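Local coordinates for protein putative cellulase CEL6 (Mycobacterium tuberculosis, PDB 1UP3) that probably hydrolyses the beta-1,4-glucosidic bonds of cellulose as a family 6 endoglucanase, at residues A[239-247]-A[256-264]. Numbering follows the deposited sequence.
Sequences RALGAPPTT and AYLWIKRPG
The Trp259 indole takes the ring of Pro245 over one face: CD of Pro245 stands 3.8 Å from the centroid of the five-membered ring, a CH-pi contact only 13° off the normal. At the indole edge, two backbone carbonyls meet the ring near its plane. NE1 of Trp259 donates to Ala243 O (2.9 Å), reaching it from above the carbonyl plane, while CZ2 lies against the O of Gly242. With chi1 at -75°, CG of Trp259 is anti to its own carbonyl carbon, which carries the indole across to residues 241-245. Ala243 O also accepts from Thr218 OG1, so two donors grip this oxygen. Leu241 meets the far end of the six-membered ring obliquely; its CD2 touches both Trp259 CH2 and, at 3.8 Å, Pro263 CB, and Leu288 and Ala289 of helix 282-291 also touch this leucine. The Tyr257 ring is approached obliquely by CG2 of Thr246, 3.7 Å from CD2 of the tyrosine, and by the methyl of Ala243. Reciprocal backbone bonds, Thr246 N to Tyr257 O (3.0 Å) and Tyr257 N to Thr246 O (2.9 Å), pair the two segments, and CA of Pro245 adds a CH...O contact to Tyr257 O. This is a lone antiparallel bridge, by which the loop following strand 213-217 edges strand 254-258, an outermost strand of the parallel sheet in the distorted barrel of family 6 glycoside hydrolases.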
ATOM      1  N   ARG A 239       9.857 -10.575  12.896  1.00  7.69           N
ATOM      2  CA  ARG A 239       8.694 -10.635  12.008  1.00  6.35           C
ATOM      3  C   ARG A 239       8.999 -11.556  10.827  1.00  5.63           C
ATOM      4  O   ARG A 239      10.144 -11.759  10.476  1.00  5.72           O
ATOM      5  CB  ARG A 239       8.311  -9.241  11.492  1.00  6.36           C
ATOM      6  CG  ARG A 239       8.040  -8.190  12.576  1.00  8.15           C
ATOM      7  CD  ARG A 239       7.103  -8.611  13.693  1.00  8.87           C
ATOM      8  NE  ARG A 239       7.831  -9.127  14.829  1.00 13.99           N
ATOM      9  CZ  ARG A 239       7.406 -10.073  15.670  1.00 13.56           C
ATOM     10  NH1 ARG A 239       6.265 -10.730  15.520  1.00 11.36           N
ATOM     11  NH2 ARG A 239       8.182 -10.392  16.682  1.00 15.71           N
ATOM     12  N   ALA A 240       7.958 -12.026  10.147  1.00  5.94           N
ATOM     13  CA  ALA A 240       8.117 -12.982   9.061  1.00  5.92           C
ATOM     14  C   ALA A 240       7.268 -12.563   7.893  1.00  5.80           C
ATOM     15  O   ALA A 240       6.191 -12.004   8.092  1.00  5.88           O
ATOM     16  CB  ALA A 240       7.687 -14.354   9.552  1.00  5.86           C
ATOM     17  N   LEU A 241       7.726 -12.873   6.688  1.00  5.95           N
ATOM     18  CA  LEU A 241       6.869 -12.768   5.514  1.00  6.11           C
ATOM     19  C   LEU A 241       5.565 -13.501   5.790  1.00  5.71           C
ATOM     20  O   LEU A 241       5.558 -14.617   6.397  1.00  6.51           O
ATOM     21  CB  LEU A 241       7.525 -13.433   4.318  1.00  6.09           C
ATOM     22  CG  LEU A 241       8.884 -12.917   3.889  1.00  6.52           C
ATOM     23  CD1 LEU A 241       9.383 -13.825   2.768  1.00  8.16           C
ATOM     24  CD2 LEU A 241       8.825 -11.472   3.454  1.00  6.79           C
ATOM     25  N   GLY A 242       4.467 -12.894   5.320  1.00  6.09           N
ATOM     26  CA  GLY A 242       3.157 -13.515   5.372  1.00  6.02           C
ATOM     27  C   GLY A 242       2.782 -14.195   4.068  1.00  5.75           C
ATOM     28  O   GLY A 242       3.626 -14.392   3.167  1.00  6.60           O
ATOM     29  N   ALA A 243       1.523 -14.609   3.969  1.00  7.22           N
ATOM     30  CA  ALA A 243       1.010 -15.286   2.775  1.00  7.63           C
ATOM     31  C   ALA A 243       1.348 -14.571   1.506  1.00  7.48           C
ATOM     32  O   ALA A 243       1.172 -13.378   1.434  1.00  6.95           O
ATOM     33  CB  ALA A 243      -0.516 -15.381   2.857  1.00  8.63           C
ATOM     34  N   PRO A 244       1.847 -15.269   0.482  1.00  8.15           N
ATOM     35  CA  PRO A 244       2.068 -14.632  -0.795  1.00  8.12           C
ATOM     36  C   PRO A 244       0.770 -14.115  -1.409  1.00  7.57           C
ATOM     37  O   PRO A 244      -0.328 -14.629  -1.079  1.00  7.45           O
ATOM     38  CB  PRO A 244       2.718 -15.714  -1.669  1.00  9.66           C
ATOM     39  CG  PRO A 244       3.199 -16.764  -0.708  1.00 11.88           C
ATOM     40  CD  PRO A 244       2.383 -16.650   0.533  1.00  9.00           C
ATOM     41  N   PRO A 245       0.882 -13.095  -2.241  1.00  7.66           N
ATOM     42  CA  PRO A 245      -0.312 -12.481  -2.835  1.00  6.31           C
ATOM     43  C   PRO A 245      -1.219 -13.501  -3.512  1.00  6.90           C
ATOM     44  O   PRO A 245      -0.761 -14.406  -4.231  1.00  7.05           O
ATOM     45  CB  PRO A 245       0.265 -11.436  -3.797  1.00  7.31           C
ATOM     46  CG  PRO A 245       1.599 -11.107  -3.200  1.00  7.78           C
ATOM     47  CD  PRO A 245       2.107 -12.365  -2.613  1.00  7.56           C
ATOM     48  N   THR A 246      -2.518 -13.335  -3.280  1.00  6.35           N
ATOM     49  CA  THR A 246      -3.537 -14.292  -3.725  1.00  6.88           C
ATOM     50  C   THR A 246      -4.934 -13.714  -3.621  1.00  6.67           C
ATOM     51  O   THR A 246      -5.195 -12.848  -2.794  1.00  6.54           O
ATOM     52  CB  THR A 246      -3.445 -15.615  -2.930  1.00  7.19           C
ATOM     53  OG1 THR A 246      -4.370 -16.587  -3.462  1.00 10.12           O
ATOM     54  CG2 THR A 246      -3.833 -15.456  -1.456  1.00  8.72           C
ATOM     55  N   THR A 247      -5.856 -14.234  -4.429  1.00  6.44           N
ATOM     56  CA  THR A 247      -7.272 -13.932  -4.243  1.00  6.79           C
ATOM     57  C   THR A 247      -8.003 -15.044  -3.487  1.00  7.71           C
ATOM     58  O   THR A 247      -9.200 -14.906  -3.220  1.00  9.32           O
ATOM     59  CB  THR A 247      -8.002 -13.656  -5.566  1.00  8.61           C
ATOM     60  OG1 THR A 247      -7.843 -14.791  -6.437  1.00 11.35           O
ATOM     61  CG2 THR A 247      -7.397 -12.454  -6.269  1.00  7.79           C
ATOM     62  N   ALA A 256      -8.278  -9.714  -1.906  1.00  5.12           N
ATOM     63  CA  ALA A 256      -6.935 -10.265  -2.007  1.00  5.11           C
ATOM     64  C   ALA A 256      -6.104 -10.047  -0.775  1.00  5.97           C
ATOM     65  O   ALA A 256      -6.333  -9.103  -0.021  1.00  5.80           O
ATOM     66  CB  ALA A 256      -6.171  -9.613  -3.201  1.00  5.90           C
ATOM     67  N   TYR A 257      -5.113 -10.907  -0.625  1.00  4.69           N
ATOM     68  CA  TYR A 257      -3.905 -10.625   0.150  1.00  4.62           C
ATOM     69  C   TYR A 257      -2.869 -10.096  -0.824  1.00  4.92           C
ATOM     70  O   TYR A 257      -2.674 -10.699  -1.877  1.00  6.10           O
ATOM     71  CB  TYR A 257      -3.363 -11.878   0.851  1.00  4.54           C
ATOM     72  CG  TYR A 257      -4.345 -12.652   1.690  1.00  6.25           C
ATOM     73  CD1 TYR A 257      -5.434 -12.051   2.260  1.00  5.37           C
ATOM     74  CD2 TYR A 257      -4.159 -14.025   1.887  1.00  6.77           C
ATOM     75  CE1 TYR A 257      -6.357 -12.794   3.040  1.00  4.56           C
ATOM     76  CE2 TYR A 257      -5.042 -14.761   2.628  1.00  8.15           C
ATOM     77  CZ  TYR A 257      -6.142 -14.144   3.197  1.00  7.41           C
ATOM     78  OH  TYR A 257      -7.048 -14.861   3.917  1.00  7.89           O
ATOM     79  N   LEU A 258      -2.288  -8.941  -0.533  1.00  5.60           N
ATOM     80  CA  LEU A 258      -1.267  -8.320  -1.374  1.00  5.15           C
ATOM     81  C   LEU A 258      -0.014  -8.058  -0.587  1.00  5.45           C
ATOM     82  O   LEU A 258      -0.067  -7.951   0.654  1.00  5.96           O
ATOM     83  CB  LEU A 258      -1.746  -6.997  -1.983  1.00  6.25           C
ATOM     84  CG  LEU A 258      -2.991  -7.045  -2.888  1.00  6.23           C
ATOM     85  CD1 LEU A 258      -3.394  -5.628  -3.264  1.00  7.79           C
ATOM     86  CD2 LEU A 258      -2.754  -7.946  -4.113  1.00 10.79           C
ATOM     87  N   TRP A 259       1.108  -7.913  -1.282  1.00  4.79           N
ATOM     88  CA  TRP A 259       2.294  -7.348  -0.603  1.00  5.29           C
ATOM     89  C   TRP A 259       2.380  -5.891  -1.043  1.00  6.10           C
ATOM     90  O   TRP A 259       2.764  -5.620  -2.179  1.00  6.09           O
ATOM     91  CB  TRP A 259       3.570  -8.110  -0.955  1.00  4.96           C
ATOM     92  CG  TRP A 259       3.691  -9.437  -0.285  1.00  4.71           C
ATOM     93  CD1 TRP A 259       2.711 -10.139   0.398  1.00  3.94           C
ATOM     94  CD2 TRP A 259       4.868 -10.244  -0.230  1.00  3.96           C
ATOM     95  NE1 TRP A 259       3.214 -11.342   0.815  1.00  5.80           N
ATOM     96  CE2 TRP A 259       4.540 -11.418   0.484  1.00  5.71           C
ATOM     97  CE3 TRP A 259       6.176 -10.078  -0.683  1.00  5.72           C
ATOM     98  CZ2 TRP A 259       5.467 -12.445   0.710  1.00  5.88           C
ATOM     99  CZ3 TRP A 259       7.110 -11.099  -0.430  1.00  6.47           C
ATOM    100  CH2 TRP A 259       6.730 -12.258   0.249  1.00  6.70           C
ATOM    101  N   ILE A 260       1.893  -4.990  -0.202  1.00  4.44           N
ATOM    102  CA  ILE A 260       1.850  -3.569  -0.532  1.00  5.04           C
ATOM    103  C   ILE A 260       3.178  -2.923  -0.154  1.00  4.97           C
ATOM    104  O   ILE A 260       3.920  -2.449  -1.025  1.00  4.50           O
ATOM    105  CB  ILE A 260       0.586  -2.910   0.072  1.00  4.86           C
ATOM    106  CG1 ILE A 260      -0.643  -3.639  -0.471  1.00  6.94           C
ATOM    107  CG2 ILE A 260       0.572  -1.405  -0.316  1.00  4.45           C
ATOM    108  CD1 ILE A 260      -1.953  -3.185   0.068  1.00  8.35           C
ATOM    109  N   LYS A 261       3.522  -2.957   1.126  1.00  5.72           N
ATOM    110  CA  LYS A 261       4.878  -2.694   1.554  1.00  5.28           C
ATOM    111  C   LYS A 261       5.821  -3.682   0.880  1.00  6.23           C
ATOM    112  O   LYS A 261       5.457  -4.838   0.697  1.00  6.48           O
ATOM    113  CB  LYS A 261       4.961  -2.839   3.078  1.00  6.39           C
ATOM    114  CG  LYS A 261       6.357  -2.880   3.702  1.00  7.43           C
ATOM    115  CD  LYS A 261       6.978  -1.547   3.732  1.00  9.14           C
ATOM    116  CE  LYS A 261       8.415  -1.653   4.244  1.00 11.59           C
ATOM    117  NZ  LYS A 261       8.942  -0.323   4.607  1.00 13.76           N
ATOM    118  N   ARG A 262       7.016  -3.200   0.495  1.00  5.61           N
ATOM    119  CA  ARG A 262       8.038  -4.037  -0.118  1.00  6.24           C
ATOM    120  C   ARG A 262       9.002  -4.562   0.951  1.00  6.51           C
ATOM    121  O   ARG A 262       9.773  -3.780   1.521  1.00  7.03           O
ATOM    122  CB  ARG A 262       8.806  -3.234  -1.157  1.00  6.32           C
ATOM    123  CG  ARG A 262       7.978  -2.857  -2.403  1.00  6.83           C
ATOM    124  CD  ARG A 262       8.793  -2.413  -3.645  1.00 12.88           C
ATOM    125  NE  ARG A 262       7.989  -2.529  -4.868  1.00 14.06           N
ATOM    126  CZ  ARG A 262       8.443  -2.468  -6.149  1.00 15.03           C
ATOM    127  NH1 ARG A 262       9.717  -2.309  -6.467  1.00 17.60           N
ATOM    128  NH2 ARG A 262       7.578  -2.576  -7.126  1.00 16.20           N
ATOM    129  N   PRO A 263       8.971  -5.869   1.238  1.00  7.26           N
ATOM    130  CA  PRO A 263       9.863  -6.440   2.272  1.00  7.86           C
ATOM    131  C   PRO A 263      11.289  -6.126   1.986  1.00  7.87           C
ATOM    132  O   PRO A 263      11.772  -6.310   0.878  1.00  7.88           O
ATOM    133  CB  PRO A 263       9.637  -7.948   2.176  1.00  7.88           C
ATOM    134  CG  PRO A 263       8.256  -8.068   1.641  1.00  9.09           C
ATOM    135  CD  PRO A 263       8.105  -6.922   0.662  1.00  8.40           C
ATOM    136  N   GLY A 264      11.980  -5.649   3.018  1.00  7.78           N
ATOM    137  CA  GLY A 264      13.369  -5.240   2.890  1.00  7.60           C
ATOM    138  C   GLY A 264      13.533  -3.742   2.970  1.00  8.21           C
ATOM    139  O   GLY A 264      14.564  -3.258   3.414  1.00  8.41           O
TER